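Local structure of aminoglycoside phosphotransferase (Alicyclobacillus acidocaldarius subsp. acidocaldarius, 4PDY) at residues R87-S92 with Y105-W110; D179-L184 with A311-A316; D205-A210 with E291-E296. The protein probably acts as a transferase of the phosphotransferase family, moving phosphate onto a small-molecule acceptor, though its natural substrate is not established. All blocks are in the same frame, centred on the assembly; numbering follows the deposited sequence.

Three contacts in one kinase-like chain illustrate how local chemistry follows position in the fold. Contact 1 joins strands 88-89 and 103-109 in the predominantly beta part, close to the bound histidine; contacts 2 and 3 join helices on the other side of the chain's centre. All three are partly buried. Backbone hydrogen bonds, apolar side chains and one bridging water make contact 1, whereas contacts 2 and 3 each turn on an arginine reaching acidic residues at a helix N-terminus, one carboxylate directly in contact 2 and two in contact 3. Their helices 303-315 and 289-300 are consecutive in the chain, yet the contact centres lie about 33 Å apart. Contact 2 adds an arginine-aromatic stack; contact 3 adds valine against alanine.

Contact 1. Residues R87-S92 with Y105-W110; sequences RFVTTS and YYVTEW. With HIS (histidine), chain B.
Phe-88 sets CG anti to its carbonyl carbon (chi1 -61°), and Tyr-106 holds CG between its backbone N and carbonyl carbon (chi1 64°); together these torsions carry the two rings to a meeting beside the strands. Tyr-106 CD1 comes to the edge of the Phe-88 ring, 3.8 Å from CE1, with the ring planes inclined at 62°. Thr-108, the non-hydrogen-bonded antiparallel partner of Phe-88, lies alongside it and brings CG2 to 3.8 Å from Phe-88 CD1. Met-70, Val-71 and Leu-74 of helix 64-79 also pack on Phe-88, joining this edge of the sheet to the helix, while Tyr-106 OH is hydrogen-bonded to Glu-245.

Two backbone bonds join the strands: Glu-109 N donates to Arg-87 O at 2.8 Å, and Val-89 N to Val-107 O at 2.8 Å. Beyond them a water takes over, donating to Val-89 O (2.7 Å) and accepting from Val-107 N (2.9 Å). On the same side as Val-107, Val-89 sets its CB 4.2 Å from Val-107 CG1.

Just past the strand, Trp-110 presents one indole face to the bound histidine, whose CD2 lies 3.5 Å above the indole plane; it lines the histidine pocket where kinase-like folds probably join their two lobes. Two direct bonds followed by a water bridge imply that the strand pairing itself is short and partly hydrated.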
loop_
_atom_site.group_PDB
_atom_site.type_symbol
_atom_site.label_atom_id
_atom_site.label_comp_id
_atom_site.label_asym_id
_atom_site.label_seq_id
_atom_site.Cartn_x
_atom_site.Cartn_y
_atom_site.Cartn_z
ATOM N N ARG A 87 6.761 14.786 -10.334
ATOM C CA ARG A 87 6.833 14.959 -11.760
ATOM C C ARG A 87 8.091 14.379 -12.375
ATOM O O ARG A 87 9.216 14.686 -11.935
ATOM C CB ARG A 87 6.708 16.430 -12.123
ATOM C CG ARG A 87 5.513 17.123 -11.516
ATOM C CD ARG A 87 4.196 16.393 -11.798
ATOM N NE ARG A 87 3.163 16.804 -10.819
ATOM C CZ ARG A 87 2.372 17.858 -10.942
ATOM N NH1 ARG A 87 1.558 18.171 -9.953
ATOM N NH2 ARG A 87 2.418 18.642 -12.018
ATOM N N PHE A 88 7.931 13.604 -13.437
ATOM C CA PHE A 88 9.021 12.940 -14.094
ATOM C C PHE A 88 9.841 13.926 -14.917
ATOM O O PHE A 88 9.311 14.827 -15.547
ATOM C CB PHE A 88 8.469 11.827 -15.001
ATOM C CG PHE A 88 7.702 10.741 -14.246
ATOM C CD1 PHE A 88 8.370 9.764 -13.565
ATOM C CD2 PHE A 88 6.312 10.725 -14.230
ATOM C CE1 PHE A 88 7.697 8.765 -12.879
ATOM C CE2 PHE A 88 5.626 9.753 -13.537
ATOM C CZ PHE A 88 6.313 8.771 -12.858
ATOM N N VAL A 89 11.152 13.727 -14.890
ATOM C CA VAL A 89 12.110 14.502 -15.676
ATOM C C VAL A 89 12.586 13.609 -16.806
ATOM O O VAL A 89 12.913 12.445 -16.587
ATOM C CB VAL A 89 13.292 14.979 -14.809
ATOM C CG1 VAL A 89 14.287 15.723 -15.679
ATOM C CG2 VAL A 89 12.736 15.839 -13.684
ATOM N N THR A 90 12.643 14.147 -18.011
ATOM C CA THR A 90 13.078 13.378 -19.161
ATOM C C THR A 90 14.551 13.601 -19.458
ATOM O O THR A 90 15.129 14.587 -19.023
ATOM C CB THR A 90 12.272 13.700 -20.415
ATOM O OG1 THR A 90 12.393 15.075 -20.739
ATOM C CG2 THR A 90 10.784 13.342 -20.216
ATOM N N THR A 91 15.154 12.680 -20.189
ATOM C CA THR A 91 16.542 12.772 -20.568
ATOM C C THR A 91 16.724 13.837 -21.663
ATOM O O THR A 91 15.762 14.422 -22.172
ATOM C CB THR A 91 17.046 11.424 -21.109
ATOM O OG1 THR A 91 16.432 11.173 -22.381
ATOM C CG2 THR A 91 16.784 10.273 -20.125
ATOM N N SER A 92 17.974 14.046 -22.045
ATOM C CA SER A 92 18.286 14.973 -23.120
ATOM C C SER A 92 17.683 14.552 -24.462
ATOM O O SER A 92 17.514 15.381 -25.348
ATOM C CB SER A 92 19.796 15.130 -23.270
ATOM O OG SER A 92 20.374 13.892 -23.618
ATOM N N TYR A 105 16.150 3.255 -14.876
ATOM C CA TYR A 105 16.269 4.426 -14.021
ATOM C C TYR A 105 15.274 5.481 -14.447
ATOM O O TYR A 105 15.135 5.756 -15.635
ATOM C CB TYR A 105 17.685 4.994 -14.138
ATOM C CG TYR A 105 18.766 4.061 -13.645
ATOM C CD1 TYR A 105 19.109 4.021 -12.295
ATOM C CD2 TYR A 105 19.418 3.202 -14.513
ATOM C CE1 TYR A 105 20.097 3.180 -11.835
ATOM C CE2 TYR A 105 20.391 2.331 -14.054
ATOM C CZ TYR A 105 20.712 2.302 -12.717
ATOM O OH TYR A 105 21.719 1.486 -12.255
ATOM N N TYR A 106 14.632 6.105 -13.469
ATOM C CA TYR A 106 13.808 7.274 -13.763
ATOM C C TYR A 106 13.935 8.290 -12.659
ATOM O O TYR A 106 14.259 7.941 -11.534
ATOM C CB TYR A 106 12.334 6.876 -14.044
ATOM C CG TYR A 106 11.605 6.253 -12.888
ATOM C CD1 TYR A 106 10.940 7.033 -11.965
ATOM C CD2 TYR A 106 11.517 4.870 -12.756
ATOM C CE1 TYR A 106 10.283 6.493 -10.882
ATOM C CE2 TYR A 106 10.847 4.316 -11.672
ATOM C CZ TYR A 106 10.211 5.128 -10.745
ATOM O OH TYR A 106 9.527 4.603 -9.665
ATOM N N VAL A 107 13.695 9.545 -13.027
ATOM C CA VAL A 107 13.997 10.689 -12.185
ATOM C C VAL A 107 12.738 11.534 -12.064
ATOM O O VAL A 107 12.028 11.760 -13.049
ATOM C CB VAL A 107 15.142 11.515 -12.825
ATOM C CG1 VAL A 107 15.426 12.758 -12.016
ATOM C CG2 VAL A 107 16.420 10.691 -12.981
ATOM N N THR A 108 12.505 12.041 -10.853
ATOM C CA THR A 108 11.440 13.010 -10.617
ATOM C C THR A 108 11.983 14.246 -9.915
ATOM O O THR A 108 13.076 14.258 -9.305
ATOM C CB THR A 108 10.286 12.459 -9.758
ATOM O OG1 THR A 108 10.733 12.172 -8.439
ATOM C CG2 THR A 108 9.695 11.190 -10.346
ATOM N N GLU A 109 11.227 15.328 -10.045
ATOM C CA GLU A 109 11.486 16.518 -9.243
ATOM C C GLU A 109 11.360 16.073 -7.796
ATOM O O GLU A 109 10.595 15.150 -7.491
ATOM C CB GLU A 109 10.463 17.634 -9.545
ATOM C CG GLU A 109 10.386 18.111 -10.996
ATOM C CD GLU A 109 11.579 18.943 -11.496
ATOM O OE1 GLU A 109 12.356 19.497 -10.690
ATOM O OE2 GLU A 109 11.736 19.062 -12.737
ATOM N N TRP A 110 12.094 16.714 -6.898
ATOM C CA TRP A 110 11.975 16.435 -5.501
ATOM C C TRP A 110 10.706 16.995 -4.918
ATOM O O TRP A 110 10.309 18.107 -5.247
ATOM C CB TRP A 110 13.098 17.140 -4.774
ATOM C CG TRP A 110 13.177 16.805 -3.373
ATOM C CD1 TRP A 110 12.807 17.571 -2.281
ATOM C CD2 TRP A 110 13.748 15.628 -2.867
ATOM N NE1 TRP A 110 13.093 16.884 -1.127
ATOM C CE2 TRP A 110 13.674 15.687 -1.466
ATOM C CE3 TRP A 110 14.329 14.512 -3.470
ATOM C CZ2 TRP A 110 14.128 14.659 -0.668
ATOM C CZ3 TRP A 110 14.770 13.501 -2.687
ATOM C CH2 TRP A 110 14.687 13.577 -1.299
HETATM N N HIS B . 10.871 14.445 0.451
HETATM C CA HIS B . 10.850 13.002 0.662
HETATM C C HIS B . 11.270 12.701 2.097
HETATM O O HIS B . 12.377 12.411 2.382
HETATM C CB HIS B . 11.793 12.274 -0.305
HETATM C CG HIS B . 11.365 12.303 -1.744
HETATM N ND1 HIS B . 11.381 11.175 -2.537
HETATM C CD2 HIS B . 10.940 13.315 -2.539
HETATM C CE1 HIS B . 10.974 11.489 -3.756
HETATM N NE2 HIS B . 10.693 12.779 -3.783
HETATM O OXT HIS B . 10.443 12.752 3.014
HETATM O O HOH W 1 13.457 9.911 -15.921
#

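Contact 2. Residues D179-L184 with A311-A316; sequences DAFDQL and ARYHFA
Arg-312 reaches from helix 303-315 to the capping box of Asp-179 and Asp-182, which opens helix 180-187 in the helical part of this kinase-like fold. With CG anti to the backbone N (chi1 -171°), the chain runs extended from CB toward the other helix. CG passes over one face of the Tyr-313 ring, near its rim. CD then sits above a face of Phe-181, 3.4 Å from the ring centroid, in a CH-pi contact. Farther out, NE donates to a water at 2.9 Å, and CZ lies 3.6 Å from Phe-181 CB as the guanidinium stacks flat on the phenyl ring, planes 10° apart. At the tip, NH1 is hydrogen-bonded to Gln-321 of helix 319-347, while NH2 makes a salt bridge with Asp-179 OD2 at 2.9 Å, approaching from above the carboxylate plane. A leucine here would probably leave Asp-179 without its charged mate and uncover part of the Phe-181 face.

Asp-179 is also held from its own helix, its OD1 accepting from Asp-182 N at 2.9 Å; in return, Asp-182 OD2 accepts from Asp-179 N and pairs with Lys-175. The water on Arg-312 NE donates to both Asp-179 OD2 and Asp-182 OD1, tying the two carboxylates together. Asp-182 OD1 offers its anti lone pair to a second donor, Tyr-313 OH, just 2.6 Å away.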
loop_
_atom_site.group_PDB
_atom_site.type_symbol
_atom_site.label_atom_id
_atom_site.label_comp_id
_atom_site.label_asym_id
_atom_site.label_seq_id
_atom_site.Cartn_x
_atom_site.Cartn_y
_atom_site.Cartn_z
ATOM N N ASP A 179 6.841 -22.805 22.105
ATOM C CA ASP A 179 7.446 -21.566 22.561
ATOM C C ASP A 179 6.357 -20.533 22.797
ATOM O O ASP A 179 5.138 -20.819 22.671
ATOM C CB ASP A 179 8.558 -21.115 21.604
ATOM C CG ASP A 179 8.067 -20.695 20.218
ATOM O OD1 ASP A 179 6.903 -20.252 20.064
ATOM O OD2 ASP A 179 8.894 -20.762 19.262
ATOM N N ALA A 180 6.749 -19.342 23.212
ATOM C CA ALA A 180 5.773 -18.322 23.579
ATOM C C ALA A 180 4.888 -17.950 22.397
ATOM O O ALA A 180 3.688 -17.745 22.560
ATOM C CB ALA A 180 6.481 -17.092 24.120
ATOM N N PHE A 181 5.473 -17.852 21.215
ATOM C CA PHE A 181 4.711 -17.567 19.994
ATOM C C PHE A 181 3.659 -18.655 19.725
ATOM O O PHE A 181 2.485 -18.354 19.505
ATOM C CB PHE A 181 5.634 -17.435 18.780
ATOM C CG PHE A 181 4.931 -16.977 17.531
ATOM C CD1 PHE A 181 4.198 -17.884 16.792
ATOM C CD2 PHE A 181 4.968 -15.665 17.099
ATOM C CE1 PHE A 181 3.532 -17.495 15.648
ATOM C CE2 PHE A 181 4.301 -15.270 15.957
ATOM C CZ PHE A 181 3.557 -16.193 15.226
ATOM N N ASP A 182 4.081 -19.909 19.748
ATOM C CA ASP A 182 3.194 -21.042 19.494
ATOM C C ASP A 182 2.018 -20.972 20.430
ATOM O O ASP A 182 0.870 -21.117 20.005
ATOM C CB ASP A 182 3.937 -22.348 19.749
ATOM C CG ASP A 182 5.128 -22.578 18.815
ATOM O OD1 ASP A 182 5.099 -22.149 17.636
ATOM O OD2 ASP A 182 6.103 -23.219 19.298
ATOM N N GLN A 183 2.292 -20.803 21.718
ATOM C CA GLN A 183 1.219 -20.799 22.709
ATOM C C GLN A 183 0.274 -19.619 22.500
ATOM O O GLN A 183 -0.944 -19.743 22.598
ATOM C CB GLN A 183 1.784 -20.772 24.129
ATOM C CG GLN A 183 2.581 -22.013 24.476
ATOM C CD GLN A 183 3.161 -21.938 25.862
ATOM O OE1 GLN A 183 2.422 -21.854 26.836
ATOM N NE2 GLN A 183 4.483 -21.952 25.965
ATOM N N LEU A 184 0.812 -18.436 22.239
ATOM C CA LEU A 184 -0.013 -17.266 22.012
ATOM C C LEU A 184 -0.899 -17.453 20.762
ATOM O O LEU A 184 -2.082 -17.153 20.795
ATOM C CB LEU A 184 0.861 -16.016 21.905
ATOM C CG LEU A 184 0.135 -14.720 21.558
ATOM C CD1 LEU A 184 -0.934 -14.363 22.585
ATOM C CD2 LEU A 184 1.138 -13.590 21.437
ATOM N N ALA A 311 5.516 -16.116 7.951
ATOM C CA ALA A 311 6.964 -15.875 8.012
ATOM C C ALA A 311 7.633 -16.846 8.978
ATOM O O ALA A 311 8.652 -17.468 8.661
ATOM C CB ALA A 311 7.249 -14.437 8.406
ATOM N N ARG A 312 7.043 -17.005 10.155
ATOM C CA ARG A 312 7.651 -17.840 11.186
ATOM C C ARG A 312 7.827 -19.290 10.759
ATOM O O ARG A 312 8.892 -19.874 10.934
ATOM C CB ARG A 312 6.878 -17.814 12.489
ATOM C CG ARG A 312 7.594 -18.501 13.638
ATOM C CD ARG A 312 6.948 -18.173 14.963
ATOM N NE ARG A 312 7.731 -18.549 16.127
ATOM C CZ ARG A 312 8.598 -17.741 16.756
ATOM N NH1 ARG A 312 8.840 -16.519 16.305
ATOM N NH2 ARG A 312 9.210 -18.205 17.827
ATOM N N TYR A 313 6.752 -19.870 10.226
ATOM C CA TYR A 313 6.701 -21.300 10.014
ATOM C C TYR A 313 7.121 -21.722 8.608
ATOM O O TYR A 313 7.566 -22.852 8.419
ATOM C CB TYR A 313 5.301 -21.796 10.327
ATOM C CG TYR A 313 4.880 -21.589 11.775
ATOM C CD1 TYR A 313 5.577 -22.169 12.824
ATOM C CD2 TYR A 313 3.739 -20.862 12.087
ATOM C CE1 TYR A 313 5.169 -21.993 14.147
ATOM C CE2 TYR A 313 3.326 -20.697 13.392
ATOM C CZ TYR A 313 4.026 -21.267 14.424
ATOM O OH TYR A 313 3.613 -21.101 15.715
ATOM N N HIS A 314 6.961 -20.843 7.618
ATOM C CA HIS A 314 7.439 -21.139 6.271
ATOM C C HIS A 314 8.878 -20.701 6.044
ATOM O O HIS A 314 9.589 -21.314 5.265
ATOM C CB HIS A 314 6.569 -20.500 5.198
ATOM C CG HIS A 314 5.208 -21.108 5.072
ATOM N ND1 HIS A 314 4.882 -22.000 4.071
ATOM C CD2 HIS A 314 4.085 -20.905 5.790
ATOM C CE1 HIS A 314 3.616 -22.345 4.203
ATOM N NE2 HIS A 314 3.111 -21.701 5.237
ATOM N N PHE A 315 9.272 -19.614 6.704
ATOM C CA PHE A 315 10.592 -19.054 6.501
ATOM C C PHE A 315 11.462 -19.425 7.693
ATOM O O PHE A 315 12.151 -20.444 7.654
ATOM C CB PHE A 315 10.530 -17.545 6.205
ATOM C CG PHE A 315 9.606 -17.160 5.080
ATOM C CD1 PHE A 315 9.289 -18.047 4.057
ATOM C CD2 PHE A 315 9.050 -15.889 5.042
ATOM C CE1 PHE A 315 8.406 -17.676 3.055
ATOM C CE2 PHE A 315 8.177 -15.508 4.026
ATOM C CZ PHE A 315 7.861 -16.411 3.032
ATOM N N ALA A 316 11.405 -18.642 8.765
ATOM C CA ALA A 316 12.145 -18.958 9.998
ATOM C C ALA A 316 11.645 -18.049 11.102
ATOM O O ALA A 316 11.118 -16.953 10.843
ATOM C CB ALA A 316 13.653 -18.776 9.854
HETATM O O HOH W 2 7.596 -21.279 16.942
#

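Contact 3. Residues D205-A210 with E291-E296; sequences DRDVIA and EYRAVE
Asp-205 and Asp-207 share Arg-293 in a salt-bridge network where helix 206-218 begins against helix 289-300, an example of two acidic residues at a helix start meeting one arginine of a crossing helix. The short segment axes pass 8.5 Å apart at 101°, close to perpendicular.

First in sequence, Asp-205 occupies the N-cap position, but its carboxylate turns to the neighbouring helix and makes no capping bond. Its OD2 lies 2.8 Å from Arg-293 NH1, in a salt bridge whose hydrogen bond is weak because the N-H points well off the oxygen. Asp-207, the second residue of the helix, takes the firmer hold. Having CG between the backbone N and the carbonyl carbon (chi1 67°) swings its carboxylate toward the arginine, which grips it side-on with two nitrogens. NE reaches the syn lone pair of OD2 at 2.9 Å, and NH1 meets OD1 at 3.0 Å; both bonds are nearly straight, and both oxygens lie close to the guanidinium plane. The positive charge of the guanidinium probably offsets the mutual repulsion of the two carboxylates. Leu-202 of helix 189-203 also touches Arg-293.

Next, Val-208 supplies the apolar part of the contact. Its CG2 rests against Arg-293 CB at 3.7 Å, and the small Ala-294 lets the backbones close to 5.3 Å between the CA atoms of Val-208 and Ala-294. The other branch of the valine, CG1, meets Ala-294 CB at 4.0 Å.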
loop_
_atom_site.group_PDB
_atom_site.type_symbol
_atom_site.label_atom_id
_atom_site.label_comp_id
_atom_site.label_asym_id
_atom_site.label_seq_id
_atom_site.Cartn_x
_atom_site.Cartn_y
_atom_site.Cartn_z
ATOM N N ASP A 205 -20.583 -12.629 -0.667
ATOM C CA ASP A 205 -21.829 -11.897 -0.771
ATOM C C ASP A 205 -21.964 -11.249 -2.142
ATOM O O ASP A 205 -21.025 -10.646 -2.677
ATOM C CB ASP A 205 -21.960 -10.831 0.334
ATOM C CG ASP A 205 -22.263 -11.429 1.715
ATOM O OD1 ASP A 205 -22.808 -12.563 1.787
ATOM O OD2 ASP A 205 -21.969 -10.758 2.743
ATOM N N ARG A 206 -23.158 -11.347 -2.705
ATOM C CA ARG A 206 -23.375 -10.906 -4.073
ATOM C C ARG A 206 -23.130 -9.401 -4.274
ATOM O O ARG A 206 -22.639 -8.967 -5.320
ATOM C CB ARG A 206 -24.782 -11.354 -4.518
ATOM C CG ARG A 206 -25.917 -10.755 -3.696
ATOM C CD ARG A 206 -27.112 -11.699 -3.555
ATOM N NE ARG A 206 -28.378 -10.981 -3.434
ATOM C CZ ARG A 206 -28.973 -10.288 -4.407
ATOM N NH1 ARG A 206 -28.426 -10.187 -5.616
ATOM N NH2 ARG A 206 -30.134 -9.684 -4.167
ATOM N N ASP A 207 -23.414 -8.608 -3.253
ATOM C CA ASP A 207 -23.189 -7.161 -3.351
ATOM C C ASP A 207 -21.695 -6.777 -3.423
ATOM O O ASP A 207 -21.325 -5.894 -4.180
ATOM C CB ASP A 207 -23.913 -6.401 -2.235
ATOM C CG ASP A 207 -23.354 -6.677 -0.855
ATOM O OD1 ASP A 207 -23.301 -7.859 -0.435
ATOM O OD2 ASP A 207 -22.981 -5.693 -0.167
ATOM N N VAL A 208 -20.862 -7.468 -2.651
ATOM C CA VAL A 208 -19.408 -7.275 -2.689
ATOM C C VAL A 208 -18.847 -7.655 -4.058
ATOM O O VAL A 208 -18.092 -6.897 -4.678
ATOM C CB VAL A 208 -18.734 -8.066 -1.555
ATOM C CG1 VAL A 208 -17.222 -8.050 -1.697
ATOM C CG2 VAL A 208 -19.161 -7.488 -0.205
ATOM N N ILE A 209 -19.246 -8.812 -4.545
ATOM C CA ILE A 209 -18.846 -9.231 -5.875
ATOM C C ILE A 209 -19.308 -8.242 -6.958
ATOM O O ILE A 209 -18.566 -7.932 -7.892
ATOM C CB ILE A 209 -19.391 -10.646 -6.150
ATOM C CG1 ILE A 209 -18.680 -11.646 -5.231
ATOM C CG2 ILE A 209 -19.227 -11.020 -7.625
ATOM C CD1 ILE A 209 -19.391 -12.977 -5.047
ATOM N N ALA A 210 -20.550 -7.780 -6.859
ATOM C CA ALA A 210 -21.064 -6.807 -7.813
ATOM C C ALA A 210 -20.236 -5.521 -7.815
ATOM O O ALA A 210 -19.960 -4.960 -8.875
ATOM C CB ALA A 210 -22.531 -6.505 -7.511
ATOM N N GLU A 291 -19.282 -0.943 -1.455
ATOM C CA GLU A 291 -17.846 -0.616 -1.334
ATOM C C GLU A 291 -17.420 -0.703 0.116
ATOM O O GLU A 291 -16.340 -1.224 0.424
ATOM C CB GLU A 291 -17.527 0.752 -1.930
ATOM C CG GLU A 291 -16.045 1.134 -1.881
ATOM C CD GLU A 291 -15.760 2.301 -2.784
ATOM O OE1 GLU A 291 -16.424 3.326 -2.610
ATOM O OE2 GLU A 291 -14.856 2.208 -3.638
ATOM N N TYR A 292 -18.238 -0.173 1.017
ATOM C CA TYR A 292 -17.964 -0.349 2.445
ATOM C C TYR A 292 -17.833 -1.825 2.772
ATOM O O TYR A 292 -16.996 -2.241 3.545
ATOM C CB TYR A 292 -19.054 0.251 3.313
ATOM C CG TYR A 292 -18.968 1.719 3.601
ATOM C CD1 TYR A 292 -17.979 2.203 4.456
ATOM C CD2 TYR A 292 -19.863 2.623 3.055
ATOM C CE1 TYR A 292 -17.892 3.544 4.769
ATOM C CE2 TYR A 292 -19.784 3.972 3.359
ATOM C CZ TYR A 292 -18.778 4.429 4.210
ATOM O OH TYR A 292 -18.642 5.765 4.546
ATOM N N ARG A 293 -18.748 -2.633 2.223
ATOM C CA ARG A 293 -18.741 -4.062 2.566
ATOM C C ARG A 293 -17.500 -4.777 2.037
ATOM O O ARG A 293 -16.976 -5.666 2.698
ATOM C CB ARG A 293 -20.027 -4.740 2.094
ATOM C CG ARG A 293 -21.249 -4.051 2.662
ATOM C CD ARG A 293 -22.149 -4.944 3.459
ATOM N NE ARG A 293 -22.567 -6.119 2.714
ATOM C CZ ARG A 293 -22.847 -7.290 3.272
ATOM N NH1 ARG A 293 -23.202 -8.303 2.502
ATOM N NH2 ARG A 293 -22.780 -7.453 4.594
ATOM N N ALA A 294 -17.044 -4.400 0.843
ATOM C CA ALA A 294 -15.784 -4.933 0.322
ATOM C C ALA A 294 -14.600 -4.569 1.233
ATOM O O ALA A 294 -13.743 -5.396 1.508
ATOM C CB ALA A 294 -15.534 -4.434 -1.085
ATOM N N VAL A 295 -14.564 -3.317 1.693
ATOM C CA VAL A 295 -13.536 -2.879 2.630
ATOM C C VAL A 295 -13.647 -3.686 3.933
ATOM O O VAL A 295 -12.644 -4.144 4.459
ATOM C CB VAL A 295 -13.651 -1.362 2.899
ATOM C CG1 VAL A 295 -12.779 -0.967 4.076
ATOM C CG2 VAL A 295 -13.267 -0.561 1.668
ATOM N N GLU A 296 -14.875 -3.895 4.437
ATOM C CA GLU A 296 -15.028 -4.697 5.631
ATOM C C GLU A 296 -14.517 -6.135 5.446
ATOM O O GLU A 296 -13.928 -6.710 6.365
ATOM C CB GLU A 296 -16.494 -4.779 6.036
ATOM C CG GLU A 296 -17.077 -3.478 6.558
ATOM C CD GLU A 296 -18.521 -3.659 6.978
ATOM O OE1 GLU A 296 -19.405 -3.803 6.098
ATOM O OE2 GLU A 296 -18.755 -3.678 8.198
#